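Local coordinates for protein beta-mannosidase (Trichoderma harzianum, PDB 4CVU) that probably hydrolyses terminal beta-D-mannose residues from the non-reducing ends of mannosides, as a fungal beta-mannosidase of glycoside hydrolase family 2, at residues D110-T114 with P208-Q213; D129-W135 with N463-E467; V421-Y427 with W444-S450. All blocks are in the same frame, centred on the assembly; numbering follows the deposited sequence.

Contact 1 of 3, residues D110-T114 with P208-Q213; sequences DGLDT and PVGPWQ
Asp-113 and Gly-210 form an isolated antiparallel bridge as a hydrogen-bonded pair, Asp-113 N giving to Gly-210 O at 2.9 Å and Gly-210 N to Asp-113 O at 2.8 Å; farther along, Gln-213 N reaches Gly-111 O in a weak bond. Asp-113 O also takes a CA-H...O contact from Val-209. Between these rungs Pro-211 centres an inverse gamma turn. With CG anti to the backbone N (chi1 -176°), the Asp-113 carboxylate comes to lie beside Pro-208 O, two acceptors held together by Lys-193, which salt-bridges Asp-113 OD1 and hydrogen-bonds Pro-208 O. On its anti lone pair the same OD1 receives Thr-114 OG1, at 2.7 Å, across a cis peptide. An alanine in place of Asp-113 is likely to leave the Lys-193 ammonium without its carboxylate mate and Thr-114 OG1 without its acceptor. Both segments are loops of the galactose-binding-like domain, one following strand 103-109 and the other leading into its sheet neighbour, strand 215-221. The Trp-212 indole turns its CD1 corner to Gly-111 C, 3.3 Å away, while NE1 bonds to Gln-131 O; a side chain at Gly-111 would collide with this ring. Gln-213, bent at chi2, lays CG over the indole face and returns NE2 to Trp-212 O. The Leu-112 and Pro-211 side chains cross at about a right angle, Leu-112 CD2 4.2 Å from Pro-211 CB, and both touch Phe-156.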
loop_
_atom_site.group_PDB
_atom_site.type_symbol
_atom_site.label_atom_id
_atom_site.label_comp_id
_atom_site.label_asym_id
_atom_site.label_seq_id
_atom_site.Cartn_x
_atom_site.Cartn_y
_atom_site.Cartn_z
ATOM N N ASP A 110 -20.046 10.223 -29.059
ATOM C CA ASP A 110 -18.726 10.169 -29.679
ATOM C C ASP A 110 -17.964 8.871 -29.316
ATOM O O ASP A 110 -16.993 8.495 -30.013
ATOM C CB ASP A 110 -17.893 11.401 -29.331
ATOM C CG ASP A 110 -18.438 12.670 -29.952
ATOM O OD1 ASP A 110 -19.458 12.642 -30.682
ATOM O OD2 ASP A 110 -17.862 13.721 -29.680
ATOM N N GLY A 111 -18.423 8.165 -28.279
ATOM C CA GLY A 111 -17.852 6.850 -27.986
ATOM C C GLY A 111 -18.541 6.109 -26.857
ATOM O O GLY A 111 -18.725 6.658 -25.761
ATOM N N LEU A 112 -18.941 4.866 -27.134
ATOM C CA LEU A 112 -19.531 4.003 -26.139
ATOM C C LEU A 112 -18.758 2.689 -26.162
ATOM O O LEU A 112 -18.506 2.135 -27.215
ATOM C CB LEU A 112 -21.009 3.751 -26.419
ATOM C CG LEU A 112 -21.912 4.985 -26.474
ATOM C CD1 LEU A 112 -23.215 4.580 -27.112
ATOM C CD2 LEU A 112 -22.135 5.604 -25.087
ATOM N N ASP A 113 -18.379 2.206 -24.982
ATOM C CA ASP A 113 -17.431 1.110 -24.847
ATOM C C ASP A 113 -18.104 -0.017 -24.113
ATOM O O ASP A 113 -18.391 0.141 -22.916
ATOM C CB ASP A 113 -16.216 1.612 -24.038
ATOM C CG ASP A 113 -15.115 0.585 -23.908
ATOM O OD1 ASP A 113 -15.105 -0.468 -24.586
ATOM O OD2 ASP A 113 -14.186 0.867 -23.120
ATOM N N THR A 114 -18.455 -1.126 -24.783
ATOM C CA THR A 114 -18.591 -1.269 -26.240
ATOM C C THR A 114 -20.052 -1.710 -26.629
ATOM O O THR A 114 -20.831 -0.906 -27.122
ATOM C CB THR A 114 -17.537 -2.269 -26.797
ATOM O OG1 THR A 114 -16.248 -1.670 -26.737
ATOM C CG2 THR A 114 -17.812 -2.641 -28.244
ATOM N N PRO A 208 -12.938 -2.639 -19.293
ATOM C CA PRO A 208 -13.857 -1.602 -18.807
ATOM C C PRO A 208 -14.946 -1.285 -19.822
ATOM O O PRO A 208 -14.810 -1.600 -21.036
ATOM C CB PRO A 208 -12.927 -0.421 -18.585
ATOM C CG PRO A 208 -11.866 -0.602 -19.633
ATOM C CD PRO A 208 -11.613 -2.084 -19.569
ATOM N N VAL A 209 -16.043 -0.730 -19.317
ATOM C CA VAL A 209 -17.199 -0.377 -20.150
ATOM C C VAL A 209 -17.776 0.918 -19.642
ATOM O O VAL A 209 -17.656 1.225 -18.448
ATOM C CB VAL A 209 -18.318 -1.433 -20.184
ATOM C CG1 VAL A 209 -17.801 -2.739 -20.791
ATOM C CG2 VAL A 209 -18.892 -1.698 -18.801
ATOM N N GLY A 210 -18.382 1.662 -20.558
ATOM C CA GLY A 210 -19.035 2.920 -20.206
ATOM C C GLY A 210 -19.008 3.932 -21.339
ATOM O O GLY A 210 -18.444 3.655 -22.421
ATOM N N PRO A 211 -19.601 5.108 -21.095
ATOM C CA PRO A 211 -19.580 6.184 -22.044
ATOM C C PRO A 211 -18.186 6.792 -22.018
ATOM O O PRO A 211 -17.914 7.733 -21.273
ATOM C CB PRO A 211 -20.659 7.140 -21.506
ATOM C CG PRO A 211 -20.616 6.962 -20.046
ATOM C CD PRO A 211 -20.254 5.514 -19.832
ATOM N N TRP A 212 -17.295 6.238 -22.818
ATOM C CA TRP A 212 -15.892 6.548 -22.725
ATOM C C TRP A 212 -15.455 7.818 -23.417
ATOM O O TRP A 212 -14.344 8.255 -23.256
ATOM C CB TRP A 212 -15.079 5.360 -23.220
ATOM C CG TRP A 212 -14.860 5.308 -24.631
ATOM C CD1 TRP A 212 -15.729 4.893 -25.583
ATOM C CD2 TRP A 212 -13.654 5.635 -25.308
ATOM N NE1 TRP A 212 -15.137 4.950 -26.816
ATOM C CE2 TRP A 212 -13.853 5.389 -26.663
ATOM C CE3 TRP A 212 -12.413 6.103 -24.892
ATOM C CZ2 TRP A 212 -12.884 5.634 -27.604
ATOM C CZ3 TRP A 212 -11.438 6.300 -25.830
ATOM C CH2 TRP A 212 -11.688 6.100 -27.169
ATOM N N GLN A 213 -16.334 8.395 -24.209
ATOM C CA GLN A 213 -16.072 9.659 -24.867
ATOM C C GLN A 213 -17.307 10.556 -24.739
ATOM O O GLN A 213 -18.345 10.127 -24.310
ATOM C CB GLN A 213 -15.703 9.462 -26.319
ATOM C CG GLN A 213 -14.332 8.878 -26.551
ATOM C CD GLN A 213 -13.202 9.863 -26.341
ATOM O OE1 GLN A 213 -12.992 10.767 -27.123
ATOM N NE2 GLN A 213 -12.441 9.661 -25.290
HETATM O O HOH W 1 -20.427 9.048 -26.032
#

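Contact 2 of 3, residues D129-W135 with N463-E467. With NA (sodium ion), chain B; MAN (alpha-D-mannopyranose), chain C; MAN (alpha-D-mannopyranose), chain E.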
loop_
_atom_site.group_PDB
_atom_site.type_symbol
_atom_site.label_atom_id
_atom_site.label_comp_id
_atom_site.label_asym_id
_atom_site.label_seq_id
_atom_site.Cartn_x
_atom_site.Cartn_y
_atom_site.Cartn_z
ATOM N N ASP A 129 -22.212 -1.415 -31.117
ATOM C CA ASP A 129 -21.231 -2.480 -30.899
ATOM C C ASP A 129 -19.842 -2.170 -31.449
ATOM O O ASP A 129 -19.190 -3.029 -32.029
ATOM C CB ASP A 129 -21.749 -3.778 -31.497
ATOM C CG ASP A 129 -21.976 -3.682 -33.003
ATOM O OD1 ASP A 129 -21.934 -2.566 -33.573
ATOM O OD2 ASP A 129 -22.176 -4.753 -33.601
ATOM N N ASN A 130 -19.400 -0.933 -31.265
ATOM C CA ASN A 130 -18.063 -0.522 -31.700
ATOM C C ASN A 130 -17.560 0.625 -30.866
ATOM O O ASN A 130 -18.093 1.733 -30.909
ATOM C CB ASN A 130 -18.053 -0.141 -33.195
ATOM C CG ASN A 130 -16.640 -0.098 -33.782
ATOM O OD1 ASN A 130 -15.701 0.418 -33.160
ATOM N ND2 ASN A 130 -16.486 -0.607 -34.992
ATOM N N GLN A 131 -16.508 0.363 -30.105
ATOM C CA GLN A 131 -15.870 1.391 -29.305
ATOM C C GLN A 131 -15.422 2.583 -30.142
ATOM O O GLN A 131 -15.424 3.693 -29.661
ATOM C CB GLN A 131 -14.634 0.798 -28.598
ATOM C CG GLN A 131 -13.925 1.759 -27.682
ATOM C CD GLN A 131 -12.751 1.157 -26.882
ATOM O OE1 GLN A 131 -12.418 -0.032 -26.946
ATOM N NE2 GLN A 131 -12.088 2.023 -26.176
ATOM N N PHE A 132 -15.006 2.324 -31.385
ATOM C CA PHE A 132 -14.315 3.292 -32.225
ATOM C C PHE A 132 -15.239 4.096 -33.179
ATOM O O PHE A 132 -14.725 4.733 -34.111
ATOM C CB PHE A 132 -13.261 2.548 -33.070
ATOM C CG PHE A 132 -12.406 1.603 -32.274
ATOM C CD1 PHE A 132 -11.804 2.025 -31.106
ATOM C CD2 PHE A 132 -12.181 0.313 -32.717
ATOM C CE1 PHE A 132 -11.018 1.143 -30.362
ATOM C CE2 PHE A 132 -11.391 -0.575 -31.986
ATOM C CZ PHE A 132 -10.793 -0.155 -30.819
ATOM N N ARG A 133 -16.562 4.084 -32.927
ATOM C CA ARG A 133 -17.559 4.766 -33.783
ATOM C C ARG A 133 -18.377 5.817 -33.051
ATOM O O ARG A 133 -18.675 5.681 -31.867
ATOM C CB ARG A 133 -18.529 3.763 -34.433
ATOM C CG ARG A 133 -17.917 3.015 -35.595
ATOM C CD ARG A 133 -18.823 1.972 -36.180
ATOM N NE ARG A 133 -19.857 2.509 -37.081
ATOM C CZ ARG A 133 -20.807 1.773 -37.642
ATOM N NH1 ARG A 133 -20.868 0.467 -37.404
ATOM N NH2 ARG A 133 -21.708 2.337 -38.447
ATOM N N GLN A 134 -18.735 6.867 -33.801
ATOM C CA GLN A 134 -19.687 7.860 -33.352
ATOM C C GLN A 134 -21.061 7.315 -33.702
ATOM O O GLN A 134 -21.317 6.953 -34.873
ATOM C CB GLN A 134 -19.461 9.171 -34.094
ATOM C CG GLN A 134 -20.415 10.306 -33.749
ATOM C CD GLN A 134 -20.051 11.577 -34.500
ATOM O OE1 GLN A 134 -19.929 11.559 -35.729
ATOM N NE2 GLN A 134 -19.904 12.690 -33.775
ATOM N N TRP A 135 -21.937 7.238 -32.702
ATOM C CA TRP A 135 -23.283 6.732 -32.918
ATOM C C TRP A 135 -24.275 7.868 -32.738
ATOM O O TRP A 135 -24.096 8.713 -31.866
ATOM C CB TRP A 135 -23.593 5.594 -31.929
ATOM C CG TRP A 135 -22.669 4.389 -32.025
ATOM C CD1 TRP A 135 -21.630 4.077 -31.175
ATOM C CD2 TRP A 135 -22.715 3.326 -32.992
ATOM N NE1 TRP A 135 -21.037 2.901 -31.563
ATOM C CE2 TRP A 135 -21.680 2.421 -32.674
ATOM C CE3 TRP A 135 -23.542 3.037 -34.083
ATOM C CZ2 TRP A 135 -21.439 1.269 -33.424
ATOM C CZ3 TRP A 135 -23.297 1.885 -34.814
ATOM C CH2 TRP A 135 -22.258 1.019 -34.484
ATOM N N ASN A 463 -19.165 -3.217 -39.974
ATOM C CA ASN A 463 -18.853 -2.535 -38.716
ATOM C C ASN A 463 -17.469 -1.875 -38.799
ATOM O O ASN A 463 -17.323 -0.708 -38.513
ATOM C CB ASN A 463 -18.913 -3.520 -37.525
ATOM C CG ASN A 463 -19.046 -2.821 -36.177
ATOM O OD1 ASN A 463 -19.080 -1.612 -36.092
ATOM N ND2 ASN A 463 -19.108 -3.600 -35.114
ATOM N N VAL A 464 -16.483 -2.629 -39.267
ATOM C CA VAL A 464 -15.126 -2.092 -39.462
ATOM C C VAL A 464 -15.150 -0.867 -40.373
ATOM O O VAL A 464 -14.503 0.151 -40.104
ATOM C CB VAL A 464 -14.169 -3.172 -40.039
ATOM C CG1 VAL A 464 -12.887 -2.535 -40.524
ATOM C CG2 VAL A 464 -13.840 -4.221 -38.980
ATOM N N VAL A 465 -15.901 -0.955 -41.479
ATOM C CA VAL A 465 -15.980 0.152 -42.437
ATOM C C VAL A 465 -16.577 1.395 -41.778
ATOM O O VAL A 465 -16.118 2.504 -42.021
ATOM C CB VAL A 465 -16.781 -0.269 -43.711
ATOM C CG1 VAL A 465 -17.212 0.944 -44.505
ATOM C CG2 VAL A 465 -15.949 -1.233 -44.571
ATOM N N GLY A 466 -17.565 1.220 -40.908
ATOM C CA GLY A 466 -18.074 2.365 -40.136
ATOM C C GLY A 466 -16.909 2.994 -39.364
ATOM O O GLY A 466 -16.725 4.209 -39.364
ATOM N N GLU A 467 -16.105 2.120 -38.779
ATOM C CA GLU A 467 -14.952 2.517 -37.947
ATOM C C GLU A 467 -13.860 3.167 -38.757
ATOM O O GLU A 467 -13.428 4.265 -38.419
ATOM C CB GLU A 467 -14.442 1.299 -37.167
ATOM C CG GLU A 467 -12.974 1.258 -36.830
ATOM C CD GLU A 467 -12.619 -0.027 -36.132
ATOM O OE1 GLU A 467 -13.535 -0.812 -35.827
ATOM O OE2 GLU A 467 -11.415 -0.261 -35.887
HETATM NA NA NA B . -22.771 -5.100 -36.107
HETATM C C1 MAN C . -24.228 -10.639 -33.931
HETATM C C2 MAN C . -22.749 -10.708 -34.303
HETATM C C3 MAN C . -21.959 -9.679 -33.490
HETATM C C4 MAN C . -22.582 -8.285 -33.641
HETATM C C5 MAN C . -24.062 -8.343 -33.241
HETATM C C6 MAN C . -24.789 -7.009 -33.415
HETATM O O2 MAN C . -22.570 -10.445 -35.683
HETATM O O3 MAN C . -20.633 -9.677 -33.942
HETATM O O4 MAN C . -21.898 -7.348 -32.851
HETATM O O5 MAN C . -24.719 -9.314 -34.032
HETATM O O6 MAN C . -26.045 -7.032 -32.770
HETATM C C1 MAN E . -22.678 5.922 -43.625
HETATM C C2 MAN E . -22.884 6.149 -42.137
HETATM C C3 MAN E . -21.544 6.436 -41.467
HETATM C C4 MAN E . -20.548 5.322 -41.748
HETATM C C5 MAN E . -20.481 5.040 -43.251
HETATM C C6 MAN E . -19.664 3.800 -43.587
HETATM O O2 MAN E . -23.434 4.985 -41.580
HETATM O O3 MAN E . -21.742 6.604 -40.094
HETATM O O4 MAN E . -19.264 5.753 -41.309
HETATM O O5 MAN E . -21.772 4.855 -43.825
HETATM O O6 MAN E . -19.479 3.717 -45.000
HETATM O O HOH W 2 -19.236 5.022 -38.638
HETATM O O HOH W 3 -24.320 -3.965 -35.116
#
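Asn-463, on helix 458-475, meets the loop 129-135 with both ends of its amide. Its CG lies anti to the backbone N (chi1 -161°), which brings the amide up against the loop. The ND2 end gives a hydrogen bond to Asp-129 O at 3.1 Å, approaching from above the carbonyl plane, and the OD1 end accepts two, from Asn-130 ND2 and Arg-133 NH1, each at 3.0 Å and from opposite faces of the Asn-463 amide.

Arg-133 can be followed outward from CB, which rests over one face of the Trp-135 ring. CG packs on Glu-467, 4.2 Å from its CB, and CD passes Asn-463 OD1 and Glu-467 N. The chain then bends at chi3 (79°), laying the guanidinium between Gly-466 CA on one face and Trp-135 CH2 on the other. NE gives to water 2, which donates to Gly-466 O and also joins a mannose of an attached glycan; NH1 ends on Asn-463. The glycine matters here, since a CB at Gly-466 would run into Arg-133 CZ.

Asn-130 shapes the loop as well: OD1 accepts from Phe-132 N, an Asx turn within the type I turn 130-133, while ND2 also reaches Glu-467 OE1 at 3.1 Å, with the amide and carboxylate planes nearly perpendicular. Phe-132 runs alongside Glu-467, its CD2 3.3 Å from OE2, an oxygen that also binds Tyr-427 OH and Arg-192. Asp-129 OD2 binds the sodium ion at 2.6 Å and takes a hydrogen bond from O4 of a second mannose. The galactose-binding-like domain is joined to a helix of the catalytic barrel through the two asparagine amides together with the charged Arg-133 and Glu-467, and Arg-133, one of the two donors on Asn-463 OD1, would probably polarise that carbonyl.

Contact 3 of 3, residues V421-Y427 with W444-S450; sequences VWSSGTY and WSEFQFS
Ser-423 OG gives a hydrogen bond of 2.8 Å to Glu-446 OE1, meeting it on the anti side, and Ser-423 N adds a weak one to the same oxygen. The serine hydroxyl sits between its own backbone N and carbonyl carbon (chi1 57°), which brings it beside Glu-446 OE1. The other oxygen, OE2, accepts from Trp-444 NE1 on its anti lone pair and is salt-bridged to Arg-420, so both oxygens of the buried carboxylate are held. Ser-450 OG donates to Ser-423 O at 2.7 Å and is itself bonded to Asn-488.

These residues lie where strands 418-421 and 442-446, parallel neighbours in the barrel sheet, run out into their C-terminal loops. In family 2 hydrolases this end of the (beta/alpha)8 barrel carries the active site, and the cis peptide between Ser-423 and Ser-424 falls in one of these loops. The Val-421 N to Trp-444 O bond, at 2.9 Å, continues the pairing of the two strands, Trp-444 also bonding to Leu-419 through the backbone.

Beyond it the inverse gamma turn centred on Gln-448 takes over. Bent at chi2 (-52°), Gln-448 folds its amide against the backbone of Gly-425 and Thr-426. There NE2 gives to water 4, which donates in turn to Trp-422 O and Thr-426 O and so bridges the loop to the amide. Gln-448 CG lies over the Tyr-427 ring in a CH-pi contact, 3.8 Å from its centroid, with the Gln-448 amide plane nearly perpendicular to the ring. From the same turn Gln-448 N reaches Tyr-427 OH at 3.2 Å; that hydroxyl also bonds to Glu-467. Farther out, Phe-447 CD1 packs at the edge of the tyrosine ring, 3.9 Å from CE1, and the phenylalanine stacks on Trp-484.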
loop_
_atom_site.group_PDB
_atom_site.type_symbol
_atom_site.label_atom_id
_atom_site.label_comp_id
_atom_site.label_asym_id
_atom_site.label_seq_id
_atom_site.Cartn_x
_atom_site.Cartn_y
_atom_site.Cartn_z
ATOM N N VAL A 421 1.945 5.192 -33.004
ATOM C CA VAL A 421 0.754 4.978 -32.212
ATOM C C VAL A 421 0.287 3.536 -32.464
ATOM O O VAL A 421 -0.445 3.242 -33.403
ATOM C CB VAL A 421 -0.358 6.006 -32.506
ATOM C CG1 VAL A 421 -1.506 5.853 -31.520
ATOM C CG2 VAL A 421 0.182 7.401 -32.429
ATOM N N TRP A 422 0.737 2.663 -31.570
ATOM C CA TRP A 422 0.636 1.231 -31.659
ATOM C C TRP A 422 -0.800 0.715 -31.661
ATOM O O TRP A 422 -1.629 1.199 -30.906
ATOM C CB TRP A 422 1.402 0.642 -30.451
ATOM C CG TRP A 422 1.260 -0.854 -30.306
ATOM C CD1 TRP A 422 1.998 -1.804 -30.968
ATOM C CD2 TRP A 422 0.344 -1.558 -29.477
ATOM N NE1 TRP A 422 1.609 -3.062 -30.567
ATOM C CE2 TRP A 422 0.584 -2.938 -29.665
ATOM C CE3 TRP A 422 -0.684 -1.164 -28.604
ATOM C CZ2 TRP A 422 -0.165 -3.928 -29.012
ATOM C CZ3 TRP A 422 -1.412 -2.136 -27.945
ATOM C CH2 TRP A 422 -1.160 -3.504 -28.157
ATOM N N SER A 423 -1.089 -0.279 -32.498
ATOM C CA SER A 423 -2.402 -0.968 -32.449
ATOM C C SER A 423 -2.231 -2.289 -31.698
ATOM O O SER A 423 -1.261 -2.999 -31.956
ATOM C CB SER A 423 -2.963 -1.201 -33.870
ATOM O OG SER A 423 -2.041 -1.949 -34.695
ATOM N N SER A 424 -3.145 -2.657 -30.791
ATOM C CA SER A 424 -4.379 -1.965 -30.485
ATOM C C SER A 424 -4.554 -1.750 -29.012
ATOM O O SER A 424 -4.678 -2.707 -28.226
ATOM C CB SER A 424 -5.621 -2.703 -31.030
ATOM O OG SER A 424 -6.857 -2.203 -30.459
ATOM N N GLY A 425 -4.276 -0.492 -28.702
ATOM C CA GLY A 425 -5.092 0.425 -27.913
ATOM C C GLY A 425 -6.163 1.016 -28.824
ATOM O O GLY A 425 -7.142 0.323 -29.178
ATOM N N THR A 426 -6.008 2.275 -29.200
ATOM C CA THR A 426 -7.121 2.955 -29.823
ATOM C C THR A 426 -6.796 4.087 -30.773
ATOM O O THR A 426 -5.652 4.538 -30.805
ATOM C CB THR A 426 -8.014 3.511 -28.699
ATOM O OG1 THR A 426 -9.335 3.753 -29.210
ATOM C CG2 THR A 426 -7.466 4.762 -28.141
ATOM N N TYR A 427 -7.827 4.588 -31.487
ATOM C CA TYR A 427 -7.723 5.841 -32.252
ATOM C C TYR A 427 -7.707 6.997 -31.276
ATOM O O TYR A 427 -8.634 7.157 -30.498
ATOM C CB TYR A 427 -8.870 6.028 -33.299
ATOM C CG TYR A 427 -9.053 4.837 -34.200
ATOM C CD1 TYR A 427 -8.249 4.655 -35.315
ATOM C CD2 TYR A 427 -9.980 3.848 -33.889
ATOM C CE1 TYR A 427 -8.394 3.539 -36.124
ATOM C CE2 TYR A 427 -10.143 2.739 -34.695
ATOM C CZ TYR A 427 -9.328 2.576 -35.793
ATOM O OH TYR A 427 -9.486 1.438 -36.553
ATOM N N TRP A 444 2.811 8.156 -36.570
ATOM C CA TRP A 444 2.525 7.043 -37.411
ATOM C C TRP A 444 1.360 6.314 -36.778
ATOM O O TRP A 444 1.542 5.721 -35.777
ATOM C CB TRP A 444 3.769 6.182 -37.489
ATOM C CG TRP A 444 3.641 4.720 -37.727
ATOM C CD1 TRP A 444 2.536 3.928 -37.665
ATOM C CD2 TRP A 444 4.701 3.867 -38.121
ATOM N NE1 TRP A 444 2.854 2.648 -37.954
ATOM C CE2 TRP A 444 4.177 2.573 -38.241
ATOM C CE3 TRP A 444 6.052 4.061 -38.319
ATOM C CZ2 TRP A 444 4.958 1.479 -38.602
ATOM C CZ3 TRP A 444 6.825 2.973 -38.696
ATOM C CH2 TRP A 444 6.286 1.711 -38.807
ATOM N N SER A 445 0.218 6.265 -37.437
ATOM C CA SER A 445 -0.992 5.768 -36.874
ATOM C C SER A 445 -1.470 4.461 -37.459
ATOM O O SER A 445 -1.061 4.089 -38.548
ATOM C CB SER A 445 -2.094 6.822 -36.922
ATOM O OG SER A 445 -1.579 8.006 -36.418
ATOM N N GLU A 446 -2.302 3.764 -36.693
ATOM C CA GLU A 446 -2.688 2.400 -37.062
ATOM C C GLU A 446 -4.162 2.148 -36.802
ATOM O O GLU A 446 -4.777 2.791 -35.952
ATOM C CB GLU A 446 -1.803 1.374 -36.324
ATOM C CG GLU A 446 -0.325 1.517 -36.705
ATOM C CD GLU A 446 0.605 0.360 -36.298
ATOM O OE1 GLU A 446 0.253 -0.540 -35.523
ATOM O OE2 GLU A 446 1.748 0.377 -36.769
ATOM N N PHE A 447 -4.730 1.216 -37.561
ATOM C CA PHE A 447 -6.085 0.742 -37.324
ATOM C C PHE A 447 -6.094 -0.331 -36.221
ATOM O O PHE A 447 -5.120 -1.073 -36.070
ATOM C CB PHE A 447 -6.694 0.177 -38.617
ATOM C CG PHE A 447 -6.772 1.165 -39.771
ATOM C CD1 PHE A 447 -6.893 2.528 -39.567
ATOM C CD2 PHE A 447 -6.764 0.694 -41.080
ATOM C CE1 PHE A 447 -6.982 3.398 -40.630
ATOM C CE2 PHE A 447 -6.857 1.565 -42.157
ATOM C CZ PHE A 447 -6.958 2.927 -41.928
ATOM N N GLN A 448 -7.201 -0.460 -35.466
ATOM C CA GLN A 448 -7.166 -1.285 -34.244
ATOM C C GLN A 448 -7.232 -2.795 -34.486
ATOM O O GLN A 448 -8.204 -3.455 -34.183
ATOM C CB GLN A 448 -8.218 -0.786 -33.237
ATOM C CG GLN A 448 -8.122 0.707 -32.961
ATOM C CD GLN A 448 -6.729 1.150 -32.570
ATOM O OE1 GLN A 448 -6.065 0.491 -31.791
ATOM N NE2 GLN A 448 -6.292 2.285 -33.083
ATOM N N PHE A 449 -6.178 -3.345 -35.068
ATOM C CA PHE A 449 -6.103 -4.761 -35.307
ATOM C C PHE A 449 -4.674 -5.242 -34.974
ATOM O O PHE A 449 -3.702 -4.650 -35.440
ATOM C CB PHE A 449 -6.423 -5.070 -36.771
ATOM C CG PHE A 449 -7.789 -4.624 -37.202
ATOM C CD1 PHE A 449 -8.889 -5.480 -37.082
ATOM C CD2 PHE A 449 -7.979 -3.357 -37.750
ATOM C CE1 PHE A 449 -10.158 -5.062 -37.513
ATOM C CE2 PHE A 449 -9.227 -2.939 -38.152
ATOM C CZ PHE A 449 -10.327 -3.801 -38.030
ATOM N N SER A 450 -4.550 -6.310 -34.176
ATOM C CA SER A 450 -3.270 -6.567 -33.521
ATOM C C SER A 450 -2.993 -8.004 -33.017
ATOM O O SER A 450 -3.702 -8.523 -32.162
ATOM C CB SER A 450 -3.114 -5.528 -32.384
ATOM O OG SER A 450 -1.868 -5.649 -31.726
HETATM O O HOH W 4 -3.629 3.078 -31.793
#

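The loop 129-135 stands between the other two sites. Its Gln-134 NE2 meets Asp-110 OD1 at 3.1 Å, as Gln-131 O does Trp-212 NE1, coupling contact 2 to contact 1, whose centre is about 11 Å away. Contact 3, about 14 Å from contact 2 between centres, is joined to it by Phe-132, edge-to-face with Tyr-427, its CE1 3.3 Å from Thr-426 OG1 and its CE2 3.4 Å from Gln-448 CB. Contacts 1 and 3, about 17 Å apart, pack directly, Trp-212 CH2 3.9 Å from Thr-426 OG1. A path of touching residues thus runs from the galactose-binding-like domain to the barrel end that probably houses catalysis; the sodium ion and mannoses of attached glycans, not substrate, adjoin contact 2.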